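Side-chain contacts in M32 carboxypeptidase (Chitinophagaceae bacterium, PDB 7A03), which probably removes amino acids from the C-terminal ends of peptides as a metal-dependent carboxypeptidase of the M32 family: residues Y95-N98 / K99-A103; Q299-L302 / W303-N306; L484-S487 / Y488-D491. All blocks are in the same frame, centred on the assembly; numbering follows the deposited sequence.

Interaction 1. Residues Y95-N98 / K99-A103; sequences YDKN and KKYPA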
loop_
_atom_site.group_PDB
_atom_site.type_symbol
_atom_site.label_atom_id
_atom_site.label_comp_id
_atom_site.label_asym_id
_atom_site.label_seq_id
_atom_site.Cartn_x
_atom_site.Cartn_y
_atom_site.Cartn_z
ATOM N N TYR A 95 -3.744 4.355 -22.094
ATOM C CA TYR A 95 -4.536 3.793 -23.180
ATOM C C TYR A 95 -3.698 2.863 -24.045
ATOM O O TYR A 95 -4.146 1.762 -24.390
ATOM C CB TYR A 95 -5.116 4.941 -24.006
ATOM C CG TYR A 95 -5.956 4.540 -25.199
ATOM C CD1 TYR A 95 -5.377 4.327 -26.449
ATOM C CD2 TYR A 95 -7.334 4.406 -25.079
ATOM C CE1 TYR A 95 -6.160 3.976 -27.545
ATOM C CE2 TYR A 95 -8.123 4.052 -26.178
ATOM C CZ TYR A 95 -7.529 3.837 -27.396
ATOM O OH TYR A 95 -8.317 3.494 -28.467
ATOM N N ASP A 96 -2.470 3.272 -24.383
ATOM C CA ASP A 96 -1.650 2.491 -25.310
ATOM C C ASP A 96 -1.145 1.207 -24.666
ATOM O O ASP A 96 -0.932 0.193 -25.365
ATOM C CB ASP A 96 -0.470 3.326 -25.808
ATOM C CG ASP A 96 -0.871 4.334 -26.865
ATOM O OD1 ASP A 96 -1.920 4.141 -27.519
ATOM O OD2 ASP A 96 -0.124 5.317 -27.053
ATOM N N LYS A 97 -0.942 1.236 -23.345
ATOM C CA LYS A 97 -0.553 0.022 -22.638
ATOM C C LYS A 97 -1.444 -1.157 -23.028
ATOM O O LYS A 97 -0.950 -2.225 -23.410
ATOM C CB LYS A 97 -0.583 0.282 -21.133
ATOM C CG LYS A 97 0.298 -0.649 -20.340
ATOM C CD LYS A 97 -0.552 -1.452 -19.382
ATOM C CE LYS A 97 0.055 -2.813 -19.162
ATOM N NZ LYS A 97 -0.764 -3.704 -18.294
ATOM N N ASN A 98 -2.765 -0.962 -22.986
ATOM C CA ASN A 98 -3.686 -2.027 -23.377
ATOM C C ASN A 98 -3.482 -2.443 -24.831
ATOM O O ASN A 98 -3.623 -3.624 -25.176
ATOM C CB ASN A 98 -5.131 -1.575 -23.161
ATOM C CG ASN A 98 -5.423 -1.233 -21.716
ATOM O OD1 ASN A 98 -5.359 -2.092 -20.840
ATOM N ND2 ASN A 98 -5.752 0.028 -21.460
ATOM N N LYS A 99 -3.166 -1.487 -25.703
ATOM C CA LYS A 99 -3.042 -1.818 -27.115
ATOM C C LYS A 99 -1.785 -2.623 -27.418
ATOM O O LYS A 99 -1.679 -3.187 -28.512
ATOM C CB LYS A 99 -3.133 -0.552 -27.973
ATOM C CG LYS A 99 -4.362 0.314 -27.663
ATOM C CD LYS A 99 -5.658 -0.331 -28.158
ATOM C CE LYS A 99 -6.890 0.404 -27.618
ATOM N NZ LYS A 99 -8.167 -0.117 -28.191
ATOM N N LYS A 100 -0.844 -2.702 -26.474
ATOM C CA LYS A 100 0.314 -3.572 -26.695
ATOM C C LYS A 100 -0.041 -5.068 -26.672
ATOM O O LYS A 100 0.636 -5.864 -27.331
ATOM C CB LYS A 100 1.421 -3.263 -25.682
ATOM C CG LYS A 100 2.229 -2.021 -26.011
ATOM C CD LYS A 100 3.118 -1.612 -24.838
ATOM C CE LYS A 100 3.678 -0.207 -25.026
ATOM N NZ LYS A 100 3.969 0.458 -23.723
ATOM N N TYR A 101 -1.072 -5.475 -25.932
ATOM C CA TYR A 101 -1.269 -6.904 -25.638
ATOM C C TYR A 101 -2.012 -7.607 -26.771
ATOM O O TYR A 101 -3.071 -7.132 -27.201
ATOM C CB TYR A 101 -2.112 -7.084 -24.392
ATOM C CG TYR A 101 -1.421 -6.783 -23.090
ATOM C CD1 TYR A 101 -1.130 -5.477 -22.731
ATOM C CD2 TYR A 101 -1.087 -7.805 -22.200
ATOM C CE1 TYR A 101 -0.512 -5.192 -21.533
ATOM C CE2 TYR A 101 -0.474 -7.526 -20.997
ATOM C CZ TYR A 101 -0.185 -6.220 -20.671
ATOM O OH TYR A 101 0.424 -5.940 -19.472
ATOM N N PRO A 102 -1.540 -8.767 -27.220
ATOM C CA PRO A 102 -2.357 -9.598 -28.114
ATOM C C PRO A 102 -3.519 -10.197 -27.343
ATOM O O PRO A 102 -3.406 -10.528 -26.159
ATOM C CB PRO A 102 -1.389 -10.700 -28.567
ATOM C CG PRO A 102 -0.015 -10.264 -28.089
ATOM C CD PRO A 102 -0.254 -9.405 -26.895
ATOM N N ALA A 103 -4.654 -10.344 -28.038
ATOM C CA ALA A 103 -5.866 -10.852 -27.402
ATOM C C ALA A 103 -5.652 -12.240 -26.800
ATOM O O ALA A 103 -6.179 -12.542 -25.717
ATOM C CB ALA A 103 -7.032 -10.841 -28.400
#
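Near the end of helix 82-100, Tyr-95 meets Lys-99 one turn further on. With CG anti to the backbone N (chi1 179°), the phenol is directed beside the aliphatic chain of Lys-99, which is bent at chi2 and crosses it at a slant. Lys-99 CE comes to 3.5 Å from Tyr-95 CZ, reaching the hydroxyl-bearing end of the ring obliquely. The two polar ends stay close but bind separately: Tyr-95 OH to the carbonyl of Ala-64 and Lys-99 NZ to that of Thr-63, just beyond helix 44-62.

Asp-96 takes part through its carbonyl. Its O receives the amides of both Lys-99 and Lys-100 in weak, strongly bent bonds, the former with N 2.8 Å from Asp-96 O.

Lys-97 contributes through its carbonyl and its side chain. Lys-97 O accepts Lys-100 N at 3.1 Å and lies in the ring plane of Tyr-101, at the edge, 3.3 Å from CD1. The side chain leaves with chi1 at -157° and bends at chi2 and chi3, bringing CE alongside CE1 of that ring and Lys-97 NZ to 2.8 Å from Tyr-101 OH, to which it donates. Glu-163 forms a salt bridge with the same ammonium, while Glu-146 of helix 129-150 is hydrogen-bonded to the phenol.

Asn-98 O ends the series by accepting Tyr-101 N at 3.2 Å. The bond is fairly straight at the hydrogen (162°), although the donor stands above the carbonyl plane.

Lys-97 and Tyr-101 thus form the middle of a polar chain with a carboxylate at each end. By donating to the phenol oxygen, the ammonium would be expected to polarise the hydroxyl and favour its bond to Glu-146, so the chemistry here ties the departing chain to neighbouring helices.

Interaction 2. Residues Q299-L302 / W303-N306; sequences QSRL and WENN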
loop_
_atom_site.group_PDB
_atom_site.type_symbol
_atom_site.label_atom_id
_atom_site.label_comp_id
_atom_site.label_asym_id
_atom_site.label_seq_id
_atom_site.Cartn_x
_atom_site.Cartn_y
_atom_site.Cartn_z
ATOM N N GLN A 299 1.626 7.656 2.671
ATOM C CA GLN A 299 0.660 8.365 3.522
ATOM C C GLN A 299 0.164 7.496 4.683
ATOM O O GLN A 299 0.122 7.949 5.851
ATOM C CB GLN A 299 -0.502 8.835 2.655
ATOM C CG GLN A 299 -0.059 9.784 1.571
ATOM C CD GLN A 299 0.690 10.967 2.148
ATOM O OE1 GLN A 299 0.088 11.889 2.698
ATOM N NE2 GLN A 299 2.024 10.935 2.046
ATOM N N SER A 300 -0.150 6.230 4.395
ATOM C CA SER A 300 -0.569 5.336 5.481
ATOM C C SER A 300 0.531 5.129 6.523
ATOM O O SER A 300 0.271 5.166 7.739
ATOM C CB SER A 300 -1.088 3.997 4.945
ATOM O OG SER A 300 -0.062 3.245 4.327
ATOM N N ARG A 301 1.769 4.909 6.067
ATOM C CA ARG A 301 2.853 4.638 7.001
ATOM C C ARG A 301 3.298 5.885 7.754
ATOM O O ARG A 301 3.708 5.776 8.916
ATOM C CB ARG A 301 4.053 4.031 6.274
ATOM C CG ARG A 301 3.811 2.613 5.755
ATOM C CD ARG A 301 3.409 1.623 6.848
ATOM N NE ARG A 301 3.523 0.253 6.346
ATOM C CZ ARG A 301 3.101 -0.838 6.977
ATOM N NH1 ARG A 301 3.324 -2.020 6.428
ATOM N NH2 ARG A 301 2.498 -0.768 8.161
ATOM N N LEU A 302 3.250 7.063 7.110
ATOM C CA LEU A 302 3.658 8.280 7.799
ATOM C C LEU A 302 2.763 8.519 8.994
ATOM O O LEU A 302 3.251 8.835 10.094
ATOM C CB LEU A 302 3.602 9.476 6.849
ATOM C CG LEU A 302 4.011 10.848 7.405
ATOM C CD1 LEU A 302 4.637 11.686 6.297
ATOM C CD2 LEU A 302 2.818 11.589 7.994
ATOM N N TRP A 303 1.445 8.350 8.809
ATOM C CA TRP A 303 0.577 8.559 9.964
ATOM C C TRP A 303 0.644 7.401 10.957
ATOM O O TRP A 303 0.686 7.627 12.176
ATOM C CB TRP A 303 -0.856 8.795 9.506
ATOM C CG TRP A 303 -1.093 10.141 8.900
ATOM C CD1 TRP A 303 -1.080 10.460 7.575
ATOM C CD2 TRP A 303 -1.409 11.352 9.600
ATOM N NE1 TRP A 303 -1.394 11.788 7.398
ATOM C CE2 TRP A 303 -1.573 12.362 8.632
ATOM C CE3 TRP A 303 -1.565 11.681 10.955
ATOM C CZ2 TRP A 303 -1.911 13.673 8.967
ATOM C CZ3 TRP A 303 -1.898 12.994 11.285
ATOM C CH2 TRP A 303 -2.051 13.972 10.299
ATOM N N GLU A 304 0.690 6.161 10.468
ATOM C CA GLU A 304 0.650 5.022 11.377
ATOM C C GLU A 304 1.889 4.966 12.259
ATOM O O GLU A 304 1.798 4.673 13.460
ATOM C CB GLU A 304 0.521 3.723 10.577
ATOM C CG GLU A 304 0.458 2.497 11.479
ATOM C CD GLU A 304 0.818 1.207 10.778
ATOM O OE1 GLU A 304 1.046 1.240 9.552
ATOM O OE2 GLU A 304 0.888 0.159 11.465
ATOM N N ASN A 305 3.054 5.226 11.672
ATOM C CA ASN A 305 4.332 4.893 12.283
ATOM C C ASN A 305 5.154 6.124 12.635
ATOM O O ASN A 305 5.420 6.355 13.814
ATOM C CB ASN A 305 5.101 3.960 11.345
ATOM C CG ASN A 305 4.512 2.560 11.318
ATOM O OD1 ASN A 305 3.674 2.208 12.160
ATOM N ND2 ASN A 305 4.935 1.750 10.348
ATOM N N ASN A 306 5.557 6.924 11.644
ATOM C CA ASN A 306 6.381 8.096 11.943
ATOM C C ASN A 306 5.679 9.051 12.899
ATOM O O ASN A 306 6.339 9.700 13.723
ATOM C CB ASN A 306 6.776 8.807 10.654
ATOM C CG ASN A 306 7.449 7.875 9.678
ATOM O OD1 ASN A 306 6.793 7.053 9.044
ATOM N ND2 ASN A 306 8.773 7.955 9.600
HETATM O O HOH W 1 -2.121 11.618 4.457
HETATM O O HOH W 2 1.516 -2.228 10.530
#
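Arg-301 and Glu-304 form the salt bridge of this helical turn, lying side by side with guanidinium and carboxylate nearly coplanar. NH2 of Arg-301 donates to Glu-304 OE1 on its syn side at 2.8 Å, and water 2 closes a small ring by accepting from the same NH2 and donating to Glu-304 OE2. Glu-304 runs extended from a CG anti to the backbone N (chi1 -179°); its OE1 also bonds His-267 ND1 and its OE2 pairs with Arg-309.

Water 1 donates to Gln-299 OE1 and weakly accepts from Trp-303 NE1; His-464 also bonds this OE1.

The apolar part is a CH-pi contact. Leu-302 CD2 sits over one face of the Trp-303 indole, 4.2 Å from the five-membered-ring centroid, and Leu-455 touches both residues.

Among backbone bonds, Arg-301 O receives Asn-305 N at 2.9 Å and, weakly, Asn-306 N at 3.5 Å, a local pi-type widening.

Such a helix packed against an HExxH helix is expected of M32 peptidases. Glu-297, one turn before Arg-301, is probably the third metal ligand, as in relatives, although no metal occupies the motif here; Glu-304 would be a second-shell partner of His-267.

Interaction 3. Residues L484-S487 / Y488-D491; sequences LQFS and YFLD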
loop_
_atom_site.group_PDB
_atom_site.type_symbol
_atom_site.label_atom_id
_atom_site.label_comp_id
_atom_site.label_asym_id
_atom_site.label_seq_id
_atom_site.Cartn_x
_atom_site.Cartn_y
_atom_site.Cartn_z
ATOM N N LEU A 484 14.565 9.339 -3.544
ATOM C CA LEU A 484 14.326 8.435 -2.424
ATOM C C LEU A 484 15.645 7.886 -1.896
ATOM O O LEU A 484 16.427 7.287 -2.643
ATOM C CB LEU A 484 13.400 7.294 -2.845
ATOM C CG LEU A 484 13.157 6.248 -1.747
ATOM C CD1 LEU A 484 12.616 6.904 -0.476
ATOM C CD2 LEU A 484 12.240 5.130 -2.230
ATOM N N GLN A 485 15.886 8.099 -0.608
ATOM C CA GLN A 485 17.107 7.658 0.055
ATOM C C GLN A 485 16.722 6.889 1.303
ATOM O O GLN A 485 16.089 7.450 2.207
ATOM C CB GLN A 485 18.001 8.853 0.396
ATOM C CG GLN A 485 18.537 9.518 -0.855
ATOM C CD GLN A 485 19.283 10.802 -0.584
ATOM O OE1 GLN A 485 19.027 11.502 0.392
ATOM N NE2 GLN A 485 20.222 11.127 -1.468
ATOM N N PHE A 486 17.104 5.605 1.345
ATOM C CA PHE A 486 16.849 4.762 2.502
ATOM C C PHE A 486 17.420 5.349 3.790
ATOM O O PHE A 486 16.929 5.027 4.879
ATOM C CB PHE A 486 17.425 3.362 2.251
ATOM C CG PHE A 486 17.349 2.458 3.441
ATOM C CD1 PHE A 486 16.150 1.843 3.778
ATOM C CD2 PHE A 486 18.458 2.250 4.246
ATOM C CE1 PHE A 486 16.056 1.027 4.882
ATOM C CE2 PHE A 486 18.363 1.430 5.357
ATOM C CZ PHE A 486 17.166 0.811 5.671
ATOM N N SER A 487 18.453 6.191 3.692
ATOM C CA SER A 487 19.073 6.765 4.884
ATOM C C SER A 487 18.056 7.435 5.809
ATOM O O SER A 487 18.201 7.410 7.041
ATOM C CB SER A 487 20.162 7.753 4.474
ATOM O OG SER A 487 19.630 8.798 3.679
ATOM N N TYR A 488 17.024 8.059 5.239
ATOM C CA TYR A 488 16.020 8.703 6.078
ATOM C C TYR A 488 15.319 7.689 6.977
ATOM O O TYR A 488 15.152 7.915 8.192
ATOM C CB TYR A 488 15.000 9.419 5.198
ATOM C CG TYR A 488 15.464 10.706 4.549
ATOM C CD1 TYR A 488 16.048 10.702 3.296
ATOM C CD2 TYR A 488 15.274 11.930 5.181
ATOM C CE1 TYR A 488 16.444 11.883 2.693
ATOM C CE2 TYR A 488 15.664 13.119 4.588
ATOM C CZ TYR A 488 16.246 13.086 3.343
ATOM O OH TYR A 488 16.627 14.263 2.746
ATOM N N PHE A 489 14.873 6.570 6.383
ATOM C CA PHE A 489 14.262 5.517 7.181
ATOM C C PHE A 489 15.249 4.988 8.212
ATOM O O PHE A 489 14.874 4.736 9.363
ATOM C CB PHE A 489 13.773 4.373 6.297
ATOM C CG PHE A 489 13.050 3.310 7.055
ATOM C CD1 PHE A 489 11.686 3.424 7.315
ATOM C CD2 PHE A 489 13.722 2.203 7.525
ATOM C CE1 PHE A 489 11.018 2.440 8.037
ATOM C CE2 PHE A 489 13.056 1.216 8.251
ATOM C CZ PHE A 489 11.700 1.337 8.499
ATOM N N LEU A 490 16.521 4.828 7.821
ATOM C CA LEU A 490 17.492 4.294 8.766
ATOM C C LEU A 490 17.633 5.214 9.970
ATOM O O LEU A 490 17.634 4.752 11.114
ATOM C CB LEU A 490 18.845 4.049 8.100
ATOM C CG LEU A 490 19.925 3.467 9.030
ATOM C CD1 LEU A 490 19.453 2.166 9.647
ATOM C CD2 LEU A 490 21.264 3.275 8.325
ATOM N N ASP A 491 17.761 6.523 9.730
ATOM C CA ASP A 491 17.966 7.448 10.846
ATOM C C ASP A 491 16.746 7.471 11.754
ATOM O O ASP A 491 16.880 7.514 12.986
ATOM C CB ASP A 491 18.270 8.866 10.353
ATOM C CG ASP A 491 19.587 8.968 9.609
ATOM O OD1 ASP A 491 20.358 7.983 9.611
ATOM O OD2 ASP A 491 19.839 10.051 9.034
HETATM O O HOH W 3 13.934 6.443 3.568
#
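Phe-486, Ser-487 and Tyr-488 form the first turn of helix 486-497, the last helix of the chain, and the rings of Phe-486 and Tyr-488 pack on residues a few places away. Phe-486, with CG anti to the backbone N (chi1 174°), lays its ring toward the following turn. Phe-486 CE1 touches Phe-489 CD2 at 3.7 Å, and across the ring Phe-486 CE2 meets Leu-490 CB at 3.8 Å. The two phenyl planes are inclined by 36°, too oblique for either a stack or a T-shape, but Phe-427 of helix 420-439 makes edge-to-face contacts with both. Helix 170-192 also packs against the Phe-486 ring.

The Tyr-488 ring turns back beside Gln-485, edge-on to its carbonyl. Gln-485 O lies in the ring plane, 3.4 Å from Tyr-488 CD1, while the extended side chain of Gln-485 brings OE1 to 3.5 Å from Tyr-488 CE1. The amide and ring planes differ by 28°. Beyond these contacts the phenol hydroxyl makes a weak bond to Asn-482.

Ser-487 OG lies obliquely to the same ring, 4.1 Å from Tyr-488 CD1, and Ser-487 O accepts Asp-491 N at 2.9 Å. Gln-485 O accepts Tyr-488 N but is too far from Phe-489 N to bond it directly, so water 3 bridges the two, donating to Gln-485 O at 2.7 Å and accepting from Phe-489 N at 3.0 Å.

How the interactions relate
Interactions 2 and 3 are neighbours, with centres about 15 Å apart and nearest atoms about 6 Å apart. They do not touch, but helix 420-439 lies against both: Ser-426 and Ala-429 meet Arg-301, while Phe-427 and Gln-431 meet residues of 484-489. A second link is helix 358-374, whose Tyr-358 makes a cation-pi contact with Arg-301 and whose His-359 packs on Phe-489. Interaction 2 touches the HExxH helix through Ser-300 and Glu-304, and so lies beside the presumed active site. Interaction 1 is remote, its centre about 36 Å from that of interaction 2 and 37 Å from that of interaction 3, at the surface, where it joins peripheral helices.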